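Local structure of Lin2118 protein (Listeria innocua, 3OOU) at residues N9-I14 / T51-R56. The protein probably binds specific DNA sequences as a transcription regulator, this chain being the C-terminal AraC-type helix-turn-helix part of a longer response-regulator protein. Residues are numbered along the deposited sequence; the frame is centred on the assembly and turned at random.
Sequences NVLSYI and TDYLNR
Ile14 sends its two branches to different partners: its CD1 lies 3.7 Å from Tyr53 CE2, and its CG2 lies 3.9 Å from Leu54 CD1. Burial marks this as the closed, tightly packed side: Ile14 and Leu54 are both buried, and their CA atoms are the nearest pair across the segments, at 7.6 Å. The helices meet through side chains alone, the axes staying 11.9 Å apart at 33°. With CG anti to the backbone N (chi1 178°), the Tyr53 ring is carried towards helix 6-17. The Leu11 side chain crosses that of Tyr53 at about a right angle, CD2 being 3.7 Å from Tyr53 CZ; Leu11 CD2 and Ile14 CD1 both approach the ring obliquely. On the more open side, where Leu11 and Tyr53 are partly exposed, one water joins the two segments. It lies in the ring plane at its edge, 2.6 Å from Tyr53 OH, and donates to Leu11 O at 2.7 Å, which links the hydroxyl to helix 6-17. Helix 35-46 packs against the same side chains: Phe42 meets the Tyr53 ring edge-to-face and also touches Leu11, while Met46 reaches both. The contact thus joins helix 6-17 to the start of helix 50-68, probably the long helix that joins two helix-turn-helix units, as in AraC-type domains.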
ATOM      1  N   ASN A   9       3.671  -3.232  15.951  1.00 25.59           N
ATOM      2  CA  ASN A   9       4.697  -2.287  15.513  1.00 25.82           C
ATOM      3  C   ASN A   9       4.767  -2.120  13.995  1.00 24.82           C
ATOM      4  O   ASN A   9       4.926  -1.007  13.492  1.00 24.71           O
ATOM      5  CB  ASN A   9       6.066  -2.679  16.076  1.00 26.54           C
ATOM      6  CG  ASN A   9       6.153  -2.487  17.577  1.00 28.96           C
ATOM      7  OD1 ASN A   9       5.575  -1.551  18.129  1.00 31.66           O
ATOM      8  ND2 ASN A   9       6.885  -3.373  18.245  1.00 31.56           N
ATOM      9  N   VAL A  10       4.634  -3.233  13.277  1.00 24.22           N
ATOM     10  CA  VAL A  10       4.603  -3.232  11.819  1.00 23.76           C
ATOM     11  C   VAL A  10       3.372  -2.512  11.281  1.00 23.15           C
ATOM     12  O   VAL A  10       3.482  -1.685  10.374  1.00 22.58           O
ATOM     13  CB  VAL A  10       4.679  -4.678  11.266  1.00 23.71           C
ATOM     14  CG1 VAL A  10       4.335  -4.733   9.776  1.00 24.42           C
ATOM     15  CG2 VAL A  10       6.063  -5.252  11.519  1.00 24.67           C
ATOM     16  N   LEU A  11       2.205  -2.817  11.852  1.00 22.82           N
ATOM     17  CA  LEU A  11       0.967  -2.178  11.427  1.00 22.71           C
ATOM     18  C   LEU A  11       1.044  -0.669  11.616  1.00 22.94           C
ATOM     19  O   LEU A  11       0.669   0.087  10.723  1.00 23.04           O
ATOM     20  CB  LEU A  11      -0.246  -2.765  12.160  1.00 22.67           C
ATOM     21  CG  LEU A  11      -0.635  -4.212  11.832  1.00 21.81           C
ATOM     22  CD1 LEU A  11      -1.681  -4.723  12.807  1.00 22.15           C
ATOM     23  CD2 LEU A  11      -1.125  -4.358  10.390  1.00 21.21           C
ATOM     24  N   SER A  12       1.556  -0.238  12.770  1.00 23.55           N
ATOM     25  CA  SER A  12       1.713   1.186  13.049  1.00 24.28           C
ATOM     26  C   SER A  12       2.746   1.833  12.120  1.00 24.13           C
ATOM     27  O   SER A  12       2.540   2.946  11.642  1.00 23.98           O
ATOM     28  CB  SER A  12       2.061   1.410  14.523  1.00 24.76           C
ATOM     29  OG  SER A  12       0.998   0.958  15.354  1.00 26.84           O
ATOM     30  N   TYR A  13       3.839   1.117  11.855  1.00 24.63           N
ATOM     31  CA  TYR A  13       4.876   1.576  10.925  1.00 24.97           C
ATOM     32  C   TYR A  13       4.337   1.866   9.520  1.00 24.72           C
ATOM     33  O   TYR A  13       4.704   2.870   8.904  1.00 24.33           O
ATOM     34  CB  TYR A  13       6.002   0.543  10.833  1.00 25.39           C
ATOM     35  CG  TYR A  13       7.296   1.086  10.275  1.00 28.05           C
ATOM     36  CD1 TYR A  13       8.256   1.644  11.120  1.00 30.44           C
ATOM     37  CD2 TYR A  13       7.570   1.033   8.907  1.00 29.68           C
ATOM     38  CE1 TYR A  13       9.452   2.139  10.621  1.00 32.29           C
ATOM     39  CE2 TYR A  13       8.772   1.523   8.394  1.00 32.04           C
ATOM     40  CZ  TYR A  13       9.705   2.075   9.262  1.00 32.76           C
ATOM     41  OH  TYR A  13      10.895   2.568   8.774  1.00 34.19           O
ATOM     42  N   ILE A  14       3.479   0.979   9.020  1.00 24.81           N
ATOM     43  CA  ILE A  14       2.836   1.179   7.715  1.00 25.36           C
ATOM     44  C   ILE A  14       2.124   2.535   7.643  1.00 25.93           C
ATOM     45  O   ILE A  14       2.288   3.257   6.666  1.00 25.76           O
ATOM     46  CB  ILE A  14       1.892  -0.001   7.340  1.00 25.14           C
ATOM     47  CG1 ILE A  14       2.718  -1.262   7.052  1.00 25.59           C
ATOM     48  CG2 ILE A  14       1.001   0.361   6.133  1.00 25.70           C
ATOM     49  CD1 ILE A  14       1.910  -2.546   6.903  1.00 26.01           C
ATOM     50  N   THR A  51       2.152  -7.789   1.257  1.00 15.78           N
ATOM     51  CA  THR A  51       2.018  -6.911   0.092  1.00 16.63           C
ATOM     52  C   THR A  51       0.560  -6.629  -0.259  1.00 16.06           C
ATOM     53  O   THR A  51       0.245  -5.534  -0.723  1.00 16.33           O
ATOM     54  CB  THR A  51       2.793  -7.416  -1.150  1.00 17.19           C
ATOM     55  OG1 THR A  51       2.259  -8.666  -1.582  1.00 19.39           O
ATOM     56  CG2 THR A  51       4.280  -7.552  -0.841  1.00 18.58           C
ATOM     57  N   ASP A  52      -0.330  -7.597  -0.026  1.00 16.28           N
ATOM     58  CA  ASP A  52      -1.759  -7.373  -0.295  1.00 16.32           C
ATOM     59  C   ASP A  52      -2.373  -6.369   0.689  1.00 15.48           C
ATOM     60  O   ASP A  52      -3.148  -5.492   0.287  1.00 15.44           O
ATOM     61  CB  ASP A  52      -2.528  -8.700  -0.334  1.00 17.35           C
ATOM     62  CG  ASP A  52      -2.104  -9.579  -1.506  1.00 20.29           C
ATOM     63  OD1 ASP A  52      -2.018  -9.059  -2.638  1.00 22.24           O
ATOM     64  OD2 ASP A  52      -1.851 -10.785  -1.293  1.00 24.38           O
ATOM     65  N   TYR A  53      -1.992  -6.466   1.962  1.00 14.71           N
ATOM     66  CA  TYR A  53      -2.412  -5.482   2.956  1.00 14.11           C
ATOM     67  C   TYR A  53      -1.891  -4.092   2.586  1.00 13.54           C
ATOM     68  O   TYR A  53      -2.630  -3.105   2.641  1.00 13.49           O
ATOM     69  CB  TYR A  53      -1.905  -5.862   4.350  1.00 14.27           C
ATOM     70  CG  TYR A  53      -2.258  -4.852   5.423  1.00 14.58           C
ATOM     71  CD1 TYR A  53      -3.396  -5.018   6.214  1.00 16.82           C
ATOM     72  CD2 TYR A  53      -1.455  -3.730   5.650  1.00 15.03           C
ATOM     73  CE1 TYR A  53      -3.727  -4.093   7.197  1.00 17.54           C
ATOM     74  CE2 TYR A  53      -1.781  -2.802   6.631  1.00 16.29           C
ATOM     75  CZ  TYR A  53      -2.921  -2.991   7.397  1.00 17.80           C
ATOM     76  OH  TYR A  53      -3.260  -2.086   8.373  1.00 20.40           O
ATOM     77  N   LEU A  54      -0.614  -4.018   2.220  1.00 13.32           N
ATOM     78  CA  LEU A  54      -0.007  -2.744   1.877  1.00 12.84           C
ATOM     79  C   LEU A  54      -0.641  -2.116   0.633  1.00 12.93           C
ATOM     80  O   LEU A  54      -0.911  -0.908   0.621  1.00 13.11           O
ATOM     81  CB  LEU A  54       1.513  -2.884   1.724  1.00 12.90           C
ATOM     82  CG  LEU A  54       2.279  -1.594   1.426  1.00 13.76           C
ATOM     83  CD1 LEU A  54       2.081  -0.528   2.514  1.00 15.14           C
ATOM     84  CD2 LEU A  54       3.755  -1.909   1.246  1.00 15.78           C
ATOM     85  N   ASN A  55      -0.902  -2.929  -0.388  1.00 12.97           N
ATOM     86  CA  ASN A  55      -1.585  -2.438  -1.588  1.00 13.39           C
ATOM     87  C   ASN A  55      -2.980  -1.883  -1.287  1.00 13.57           C
ATOM     88  O   ASN A  55      -3.325  -0.809  -1.776  1.00 13.99           O
ATOM     89  CB  ASN A  55      -1.638  -3.518  -2.682  1.00 13.83           C
ATOM     90  CG  ASN A  55      -0.339  -3.616  -3.474  1.00 14.72           C
ATOM     91  OD1 ASN A  55       0.261  -4.695  -3.587  1.00 18.53           O
ATOM     92  ND2 ASN A  55       0.096  -2.498  -4.029  1.00 13.58           N
ATOM     93  N   ARG A  56      -3.780  -2.592  -0.488  1.00 13.53           N
ATOM     94  CA  ARG A  56      -5.102  -2.074  -0.142  0.50 13.93           C
ATOM     95  C   ARG A  56      -4.977  -0.732   0.587  1.00 13.79           C
ATOM     96  O   ARG A  56      -5.728   0.208   0.297  1.00 13.97           O
ATOM     97  CB  ARG A  56      -5.916  -3.082   0.677  0.50 14.39           C
ATOM     98  CG  ARG A  56      -7.409  -2.736   0.731  0.50 15.86           C
ATOM     99  CD  ARG A  56      -8.195  -3.711   1.597  0.50 18.37           C
ATOM    100  NE  ARG A  56      -7.443  -4.061   2.792  0.50 20.21           N
ATOM    101  CZ  ARG A  56      -6.830  -5.223   2.973  0.50 21.10           C
ATOM    102  NH1 ARG A  56      -6.902  -6.168   2.045  0.50 22.32           N
ATOM    103  NH2 ARG A  56      -6.151  -5.441   4.087  0.50 21.52           N
TER
HETATM  104  O   HOH W   1      -1.551  -0.268   9.200  1.00 26.46           O